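Local coordinates for protein pyruvate kinase 1 (Trypanosoma brucei brucei, PDB 4KCT) that catalyses the transfer of a phosphoryl group from phosphoenolpyruvate to ADP, giving pyruvate and ATP, and also has an intrinsic decarboxylase activity that acts on oxaloacetate, at residues S251-S256 against S284-V289; G290-C295 against S406-S411; C421-T424 against T428-Q431. One frame throughout, in Å; residues are numbered along the deposited sequence.

Contact 1 (S251-S256 against S284-V289); sequences SIIEAS and SKCNVV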
loop_
_atom_site.group_PDB
_atom_site.type_symbol
_atom_site.label_atom_id
_atom_site.label_comp_id
_atom_site.label_asym_id
_atom_site.label_seq_id
_atom_site.Cartn_x
_atom_site.Cartn_y
_atom_site.Cartn_z
ATOM N N SER A 251 2.257 29.523 -0.460
ATOM C CA SER A 251 1.804 30.724 0.234
ATOM C C SER A 251 0.707 31.450 -0.556
ATOM O O SER A 251 -0.188 32.065 0.030
ATOM C CB SER A 251 2.981 31.674 0.515
ATOM O OG SER A 251 3.549 32.137 -0.702
ATOM N N ILE A 252 0.762 31.382 -1.882
ATOM C CA ILE A 252 -0.319 31.937 -2.682
ATOM C C ILE A 252 -1.656 31.189 -2.462
ATOM O O ILE A 252 -2.691 31.813 -2.259
ATOM C CB ILE A 252 0.049 32.000 -4.178
ATOM C CG1 ILE A 252 1.168 33.030 -4.375
ATOM C CG2 ILE A 252 -1.184 32.363 -5.042
ATOM C CD1 ILE A 252 1.900 32.887 -5.706
ATOM N N ILE A 253 -1.601 29.865 -2.424
ATOM C CA ILE A 253 -2.804 29.073 -2.204
ATOM C C ILE A 253 -3.355 29.430 -0.835
ATOM O O ILE A 253 -4.540 29.702 -0.689
ATOM C CB ILE A 253 -2.489 27.566 -2.216
ATOM C CG1 ILE A 253 -2.318 27.069 -3.661
ATOM C CG2 ILE A 253 -3.587 26.799 -1.505
ATOM C CD1 ILE A 253 -1.777 25.642 -3.762
ATOM N N GLU A 254 -2.461 29.541 0.142
ATOM C CA GLU A 254 -2.857 29.917 1.494
ATOM C C GLU A 254 -3.631 31.250 1.531
ATOM O O GLU A 254 -4.637 31.367 2.231
ATOM C CB GLU A 254 -1.627 29.989 2.407
ATOM C CG GLU A 254 -1.890 30.701 3.716
ATOM C CD GLU A 254 -2.328 29.743 4.797
ATOM O OE1 GLU A 254 -1.605 28.750 5.040
ATOM O OE2 GLU A 254 -3.418 29.955 5.373
ATOM N N ALA A 255 -3.139 32.263 0.816
ATOM C CA ALA A 255 -3.771 33.591 0.839
ATOM C C ALA A 255 -5.052 33.686 -0.006
ATOM O O ALA A 255 -5.825 34.652 0.133
ATOM C CB ALA A 255 -2.763 34.666 0.399
ATOM N N SER A 256 -5.231 32.739 -0.939
ATOM C CA SER A 256 -6.249 32.868 -1.985
ATOM C C SER A 256 -7.476 32.059 -1.619
ATOM O O SER A 256 -7.404 31.181 -0.764
ATOM C CB SER A 256 -5.689 32.371 -3.343
ATOM O OG SER A 256 -4.521 33.086 -3.696
ATOM N N SER A 284 -2.815 19.354 -7.799
ATOM C CA SER A 284 -2.722 18.453 -6.640
ATOM C C SER A 284 -2.562 19.223 -5.334
ATOM O O SER A 284 -3.188 18.885 -4.340
ATOM C CB SER A 284 -1.593 17.444 -6.823
ATOM O OG SER A 284 -1.958 16.539 -7.892
ATOM N N LYS A 285 -1.773 20.287 -5.351
ATOM C CA LYS A 285 -1.633 21.107 -4.156
ATOM C C LYS A 285 -2.968 21.734 -3.751
ATOM O O LYS A 285 -3.277 21.815 -2.562
ATOM C CB LYS A 285 -0.559 22.204 -4.350
ATOM C CG LYS A 285 0.887 21.679 -4.224
ATOM C CD LYS A 285 1.884 22.806 -4.479
ATOM C CE LYS A 285 3.330 22.360 -4.258
ATOM N NZ LYS A 285 3.635 22.207 -2.818
ATOM N N CYS A 286 -3.734 22.224 -4.725
ATOM C CA CYS A 286 -5.077 22.750 -4.425
ATOM C C CYS A 286 -6.028 21.685 -3.877
ATOM O O CYS A 286 -6.833 21.975 -2.990
ATOM C CB CYS A 286 -5.698 23.419 -5.665
ATOM S SG CYS A 286 -4.882 24.986 -6.086
ATOM N N ASN A 287 -6.005 20.492 -4.470
ATOM C CA ASN A 287 -6.783 19.367 -3.960
ATOM C C ASN A 287 -6.442 19.081 -2.488
ATOM O O ASN A 287 -7.335 18.780 -1.675
ATOM C CB ASN A 287 -6.535 18.092 -4.775
ATOM C CG ASN A 287 -7.056 18.170 -6.220
ATOM O OD1 ASN A 287 -6.716 17.313 -7.029
ATOM N ND2 ASN A 287 -7.838 19.201 -6.552
ATOM N N VAL A 288 -5.147 19.042 -2.171
ATOM C CA VAL A 288 -4.724 18.653 -0.827
ATOM C C VAL A 288 -5.230 19.635 0.253
ATOM O O VAL A 288 -5.576 19.213 1.369
ATOM C CB VAL A 288 -3.168 18.461 -0.723
ATOM C CG1 VAL A 288 -2.722 18.487 0.739
ATOM C CG2 VAL A 288 -2.759 17.131 -1.363
ATOM N N VAL A 289 -5.278 20.935 -0.060
ATOM C CA VAL A 289 -5.820 21.887 0.887
ATOM C C VAL A 289 -7.315 22.109 0.722
ATOM O O VAL A 289 -7.914 22.763 1.530
ATOM C CB VAL A 289 -5.066 23.269 0.890
ATOM C CG1 VAL A 289 -3.565 23.075 1.099
ATOM C CG2 VAL A 289 -5.312 24.016 -0.375
#
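Ile-253 reaches from helix 249-255 against Lys-285, Cys-286 and Val-289 of helix 275-289, and its two branches divide the work. The longer one, CG1 and CD1, runs out between the first two: CD1 lies 3.7 Å from CB of Lys-285, the two side chains crossing at nearly a right angle, and 3.9 Å from SG of Cys-286. The shorter branch turns the other way and meets Val-289, CG2 to CG2 at 3.5 Å, slightly inside van der Waals distance, so this end is tight. Ile-253 sets this fork with CG1 beside its backbone N (chi1 -78°) and CG2 anti to that nitrogen. Lys-285 gives only the root of its chain to the isoleucine; the rest leads off to a salt bridge between NZ and Asp-250. On the barrel side, Ile-259 of strand 258-262 touches both Ile-253 and Cys-286, whereas Val-289 lies at the exposed margin. Ser-284 and Lys-285 also meet the N-terminal helix of a second subunit. The short helical segments approach to 10.8 Å between axes at -45°, a wide spacing bridged by one isoleucine. This is packing of two outer helices that flank strand 258-262 in sequence, in the pyruvate kinase (beta/alpha)8 TIM barrel.

Contact 2 (G290-C295 against S406-S411); sequences GKPVIC and SARLIS. With FDP (2,6-di-O-phosphono-beta-D-fructofuranose), chain F.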
loop_
_atom_site.group_PDB
_atom_site.type_symbol
_atom_site.label_atom_id
_atom_site.label_comp_id
_atom_site.label_asym_id
_atom_site.label_seq_id
_atom_site.Cartn_x
_atom_site.Cartn_y
_atom_site.Cartn_z
ATOM N N GLY A 290 -7.907 21.618 -0.356
ATOM C CA GLY A 290 -9.350 21.805 -0.557
ATOM C C GLY A 290 -9.802 23.193 -1.027
ATOM O O GLY A 290 -10.856 23.701 -0.582
ATOM N N LYS A 291 -9.030 23.808 -1.921
ATOM C CA LYS A 291 -9.446 25.055 -2.571
ATOM C C LYS A 291 -9.634 24.839 -4.072
ATOM O O LYS A 291 -8.898 24.058 -4.706
ATOM C CB LYS A 291 -8.431 26.175 -2.318
ATOM C CG LYS A 291 -8.339 26.570 -0.835
ATOM C CD LYS A 291 -7.400 27.741 -0.599
ATOM C CE LYS A 291 -7.712 28.404 0.758
ATOM N NZ LYS A 291 -6.620 29.295 1.180
ATOM N N PRO A 292 -10.623 25.524 -4.655
ATOM C CA PRO A 292 -10.991 25.230 -6.044
ATOM C C PRO A 292 -9.882 25.631 -7.030
ATOM O O PRO A 292 -9.124 26.580 -6.783
ATOM C CB PRO A 292 -12.252 26.100 -6.276
ATOM C CG PRO A 292 -12.319 27.045 -5.112
ATOM C CD PRO A 292 -11.663 26.307 -3.965
ATOM N N VAL A 293 -9.730 24.854 -8.079
ATOM C CA VAL A 293 -8.687 25.116 -9.069
ATOM C C VAL A 293 -9.255 24.939 -10.477
ATOM O O VAL A 293 -10.095 24.066 -10.705
ATOM C CB VAL A 293 -7.399 24.259 -8.834
ATOM C CG1 VAL A 293 -7.676 22.747 -8.962
ATOM C CG2 VAL A 293 -6.268 24.680 -9.808
ATOM N N ILE A 294 -8.955 25.925 -11.330
ATOM C CA ILE A 294 -9.475 26.012 -12.675
ATOM C C ILE A 294 -8.293 25.788 -13.635
ATOM O O ILE A 294 -7.235 26.428 -13.489
ATOM C CB ILE A 294 -9.999 27.450 -12.919
ATOM C CG1 ILE A 294 -11.068 27.835 -11.875
ATOM C CG2 ILE A 294 -10.471 27.628 -14.351
ATOM C CD1 ILE A 294 -11.474 29.305 -11.933
ATOM N N CYS A 295 -8.462 24.895 -14.600
ATOM C CA CYS A 295 -7.493 24.778 -15.709
ATOM C C CYS A 295 -7.973 25.617 -16.913
ATOM O O CYS A 295 -9.134 25.539 -17.291
ATOM C CB CYS A 295 -7.336 23.298 -16.118
ATOM S SG CYS A 295 -6.018 23.032 -17.360
ATOM N N SER A 406 -18.456 24.649 4.368
ATOM C CA SER A 406 -18.749 23.230 4.584
ATOM C C SER A 406 -18.953 22.504 3.278
ATOM O O SER A 406 -18.640 21.319 3.173
ATOM C CB SER A 406 -19.995 23.029 5.458
ATOM O OG SER A 406 -19.853 23.688 6.715
ATOM N N ALA A 407 -19.528 23.175 2.285
ATOM C CA ALA A 407 -19.690 22.510 0.978
ATOM C C ALA A 407 -18.340 22.240 0.323
ATOM O O ALA A 407 -18.126 21.170 -0.270
ATOM C CB ALA A 407 -20.594 23.324 0.054
ATOM N N ARG A 408 -17.460 23.239 0.333
ATOM C CA ARG A 408 -16.103 23.044 -0.188
ATOM C C ARG A 408 -15.328 21.955 0.575
ATOM O O ARG A 408 -14.495 21.263 0.001
ATOM C CB ARG A 408 -15.319 24.374 -0.177
ATOM C CG ARG A 408 -15.818 25.368 -1.244
ATOM C CD ARG A 408 -14.892 26.596 -1.348
ATOM N NE ARG A 408 -15.153 27.536 -0.271
ATOM C CZ ARG A 408 -16.109 28.460 -0.288
ATOM N NH1 ARG A 408 -16.907 28.629 -1.365
ATOM N NH2 ARG A 408 -16.304 29.193 0.785
ATOM N N LEU A 409 -15.568 21.855 1.874
ATOM C CA LEU A 409 -14.905 20.852 2.698
ATOM C C LEU A 409 -15.339 19.423 2.341
ATOM O O LEU A 409 -14.532 18.504 2.366
ATOM C CB LEU A 409 -15.175 21.136 4.189
ATOM C CG LEU A 409 -14.211 20.571 5.232
ATOM C CD1 LEU A 409 -12.733 20.821 4.847
ATOM C CD2 LEU A 409 -14.538 21.197 6.605
ATOM N N ILE A 410 -16.608 19.234 2.049
ATOM C CA ILE A 410 -17.077 17.949 1.515
ATOM C C ILE A 410 -16.555 17.656 0.114
ATOM O O ILE A 410 -16.038 16.567 -0.148
ATOM C CB ILE A 410 -18.598 17.879 1.500
ATOM C CG1 ILE A 410 -19.130 17.913 2.953
ATOM C CG2 ILE A 410 -19.073 16.612 0.767
ATOM C CD1 ILE A 410 -20.656 17.964 3.017
ATOM N N SER A 411 -16.607 18.656 -0.762
ATOM C CA SER A 411 -16.048 18.497 -2.120
ATOM C C SER A 411 -14.549 18.178 -2.099
ATOM O O SER A 411 -14.042 17.451 -2.961
ATOM C CB SER A 411 -16.311 19.764 -2.967
ATOM O OG SER A 411 -15.843 19.568 -4.309
HETATM P P1 FDP F . -26.772 26.972 10.826
HETATM O O1P FDP F . -27.612 25.721 10.977
HETATM O O2P FDP F . -27.207 27.806 9.647
HETATM O O3P FDP F . -26.531 27.744 12.113
HETATM O O1 FDP F . -24.066 27.096 12.901
HETATM C C1 FDP F . -24.415 25.753 12.551
HETATM C C2 FDP F . -24.338 25.610 11.036
HETATM O O2 FDP F . -25.292 26.467 10.348
HETATM C C3 FDP F . -24.509 24.168 10.569
HETATM O O3 FDP F . -25.868 23.743 10.628
HETATM C C4 FDP F . -24.028 24.284 9.132
HETATM O O4 FDP F . -23.733 23.013 8.528
HETATM C C5 FDP F . -22.784 25.141 9.315
HETATM O O5 FDP F . -23.019 25.924 10.542
HETATM C C6 FDP F . -22.572 26.056 8.115
HETATM O O6 FDP F . -21.249 26.591 8.201
HETATM P P2 FDP F . -20.611 27.322 6.904
HETATM O O4P FDP F . -20.453 26.202 5.862
HETATM O O5P FDP F . -21.632 28.356 6.545
HETATM O O6P FDP F . -19.290 27.862 7.393
HETATM O O HOH W 1 -13.208 21.918 -2.379
#
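Pro-292 and Arg-408 make the closer, apolar part of this slight interface: the CD methylene of the proline ring faces CD of the arginine at 4.2 Å, which is ordinary rather than tight packing. Arg-408 carries its CG beside the backbone N (chi1 -71°), then bends at chi3 (-79°), so the aliphatic part of the chain goes to the proline and the guanidinium swings off toward a weak hydrogen bond from NH2 to Thr-403 O. The looser side is backbone and water. Carbonyl oxygens of Gly-290 and Arg-408 stand 4.4 Å apart, O to O, and one water bridges them from the side, donating to Arg-408 O at 2.8 Å and weakly to Gly-290 O at 3.5 Å. Gly-290, with positive phi, is the C-prime residue of a Schellman motif closing helix 275-289, and leads into barrel strand 293-296. At the far end of the other segment, Ser-406 grips phosphate oxygen O4P of the bound FDP twice, through N at 2.9 Å and through OG at 2.7 Å. The contact thus joins the turn before TIM-barrel strand 293-296 to helix 405-412 of the alpha/beta domain, which helps form the sugar-bisphosphate effector site of pyruvate kinase.

Contact 3 (C421-T424 against T428-Q431); sequences CVTT and TCRQ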
loop_
_atom_site.group_PDB
_atom_site.type_symbol
_atom_site.label_atom_id
_atom_site.label_comp_id
_atom_site.label_asym_id
_atom_site.label_seq_id
_atom_site.Cartn_x
_atom_site.Cartn_y
_atom_site.Cartn_z
ATOM N N CYS A 421 -26.113 21.526 -1.700
ATOM C CA CYS A 421 -25.860 22.472 -0.651
ATOM C C CYS A 421 -27.079 23.398 -0.515
ATOM O O CYS A 421 -27.440 24.129 -1.472
ATOM C CB CYS A 421 -24.622 23.304 -0.966
ATOM S SG CYS A 421 -24.356 24.651 0.233
ATOM N N VAL A 422 -27.717 23.359 0.651
ATOM C CA VAL A 422 -28.759 24.330 0.974
ATOM C C VAL A 422 -28.140 25.514 1.695
ATOM O O VAL A 422 -27.476 25.352 2.749
ATOM C CB VAL A 422 -29.881 23.718 1.831
ATOM C CG1 VAL A 422 -30.951 24.777 2.123
ATOM C CG2 VAL A 422 -30.514 22.534 1.094
ATOM N N THR A 423 -28.256 26.683 1.080
ATOM C CA THR A 423 -27.606 27.859 1.584
ATOM C C THR A 423 -28.614 28.978 1.824
ATOM O O THR A 423 -29.655 29.042 1.177
ATOM C CB THR A 423 -26.478 28.342 0.619
ATOM O OG1 THR A 423 -25.799 29.452 1.202
ATOM C CG2 THR A 423 -27.055 28.755 -0.731
ATOM N N THR A 424 -28.270 29.898 2.710
ATOM C CA THR A 424 -29.123 31.061 2.971
ATOM C C THR A 424 -28.636 32.315 2.232
ATOM O O THR A 424 -29.176 33.406 2.440
ATOM C CB THR A 424 -29.138 31.375 4.476
ATOM O OG1 THR A 424 -27.786 31.460 4.936
ATOM C CG2 THR A 424 -29.841 30.255 5.240
ATOM N N THR A 428 -23.586 32.751 -2.168
ATOM C CA THR A 428 -22.978 31.445 -1.941
ATOM C C THR A 428 -23.339 30.427 -3.013
ATOM O O THR A 428 -22.458 29.705 -3.501
ATOM C CB THR A 428 -23.252 30.916 -0.525
ATOM O OG1 THR A 428 -22.568 31.764 0.413
ATOM C CG2 THR A 428 -22.722 29.468 -0.369
ATOM N N CYS A 429 -24.601 30.440 -3.469
ATOM C CA CYS A 429 -25.004 29.628 -4.636
ATOM C C CYS A 429 -24.118 29.916 -5.831
ATOM O O CYS A 429 -23.671 28.999 -6.519
ATOM C CB CYS A 429 -26.470 29.906 -5.026
ATOM S SG CYS A 429 -27.674 29.509 -3.754
ATOM N N ARG A 430 -23.844 31.202 -6.070
ATOM C CA ARG A 430 -23.098 31.577 -7.258
ATOM C C ARG A 430 -21.636 31.189 -7.104
ATOM O O ARG A 430 -20.969 30.765 -8.081
ATOM C CB ARG A 430 -23.236 33.079 -7.527
ATOM C CG ARG A 430 -24.641 33.481 -7.965
ATOM C CD ARG A 430 -24.693 34.936 -8.442
ATOM N NE ARG A 430 -24.417 35.889 -7.356
ATOM C CZ ARG A 430 -25.345 36.414 -6.568
ATOM N NH1 ARG A 430 -26.614 36.022 -6.670
ATOM N NH2 ARG A 430 -25.023 37.374 -5.710
ATOM N N GLN A 431 -21.110 31.364 -5.900
ATOM C CA GLN A 431 -19.686 31.106 -5.674
ATOM C C GLN A 431 -19.358 29.607 -5.689
ATOM O O GLN A 431 -18.257 29.218 -6.035
ATOM C CB GLN A 431 -19.229 31.757 -4.359
ATOM C CG GLN A 431 -19.021 33.265 -4.530
ATOM C CD GLN A 431 -18.722 33.965 -3.236
ATOM O OE1 GLN A 431 -18.883 33.389 -2.170
ATOM N NE2 GLN A 431 -18.239 35.196 -3.323
#
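Within a beta-alpha-beta unit of the alpha/beta domain, strand 419-423 gives way after a very short turn to helix 426-431, and the contact is the fold of that helix back against the strand it follows. Thr-423, the last strand residue, carries it with both branches. Its OG1 points at the flank of Thr-428, 3.4 Å from CB and 3.5 Å from CG2, where the two side chains pass at a slant. Its methyl CG2 lies instead beside Cys-429, whose SG comes within 3.2 Å, shorter than van der Waals contact and therefore doubtful in detail. With chi1 at -176°, Thr-423 has OG1 anti to its own nitrogen and CG2 set between N and the carbonyl carbon, which turns OG1 to Thr-428 and the methyl to Cys-429. The threonine hydroxyls do not bond each other, lying 4.1 Å apart, OG1 to OG1. Each is instead occupied nearby: Thr-423 OG1 is hydrogen-bonded to Ser-401 O and to Arg-425 N, and Thr-428 OG1 to Asn-402 O. The two threonines therefore tie the strand end and the helix to residues 401-402, both of which also bind FDP, whose nearest atoms are about 7 Å from the Thr-423 side chain. Such a tie is consistent with a second-shell part in shaping the effector site. Strand 419-423 runs between strands 396-400 and 438-442 in the sheet; Cys-429 also packs on Ser-440 and Phe-442 of the latter, while Val-422, on the other face, meets helix 455-467.

How the contacts relate
Along the chain the three contacts come in series, none nesting in or crossing another. Contact 1 closes a loop of 27 residues that includes barrel strand 258-262. Contact 2 opens at the next residue, 290, and spans 110 residues to bring the barrel against the alpha/beta domain. Contact 3 closes a connection of just three residues, two of them already in helix 426-431. Contacts 1 and 2 meet at Lys-291, whose NZ probably hydrogen-bonds Ile-253 O and Ser-256 O at the end of helix 249-255. Contacts 2 and 3 touch through Ala-407 and Cys-421, whereas contacts 1 and 3 stay about 11 Å apart at their nearest atoms.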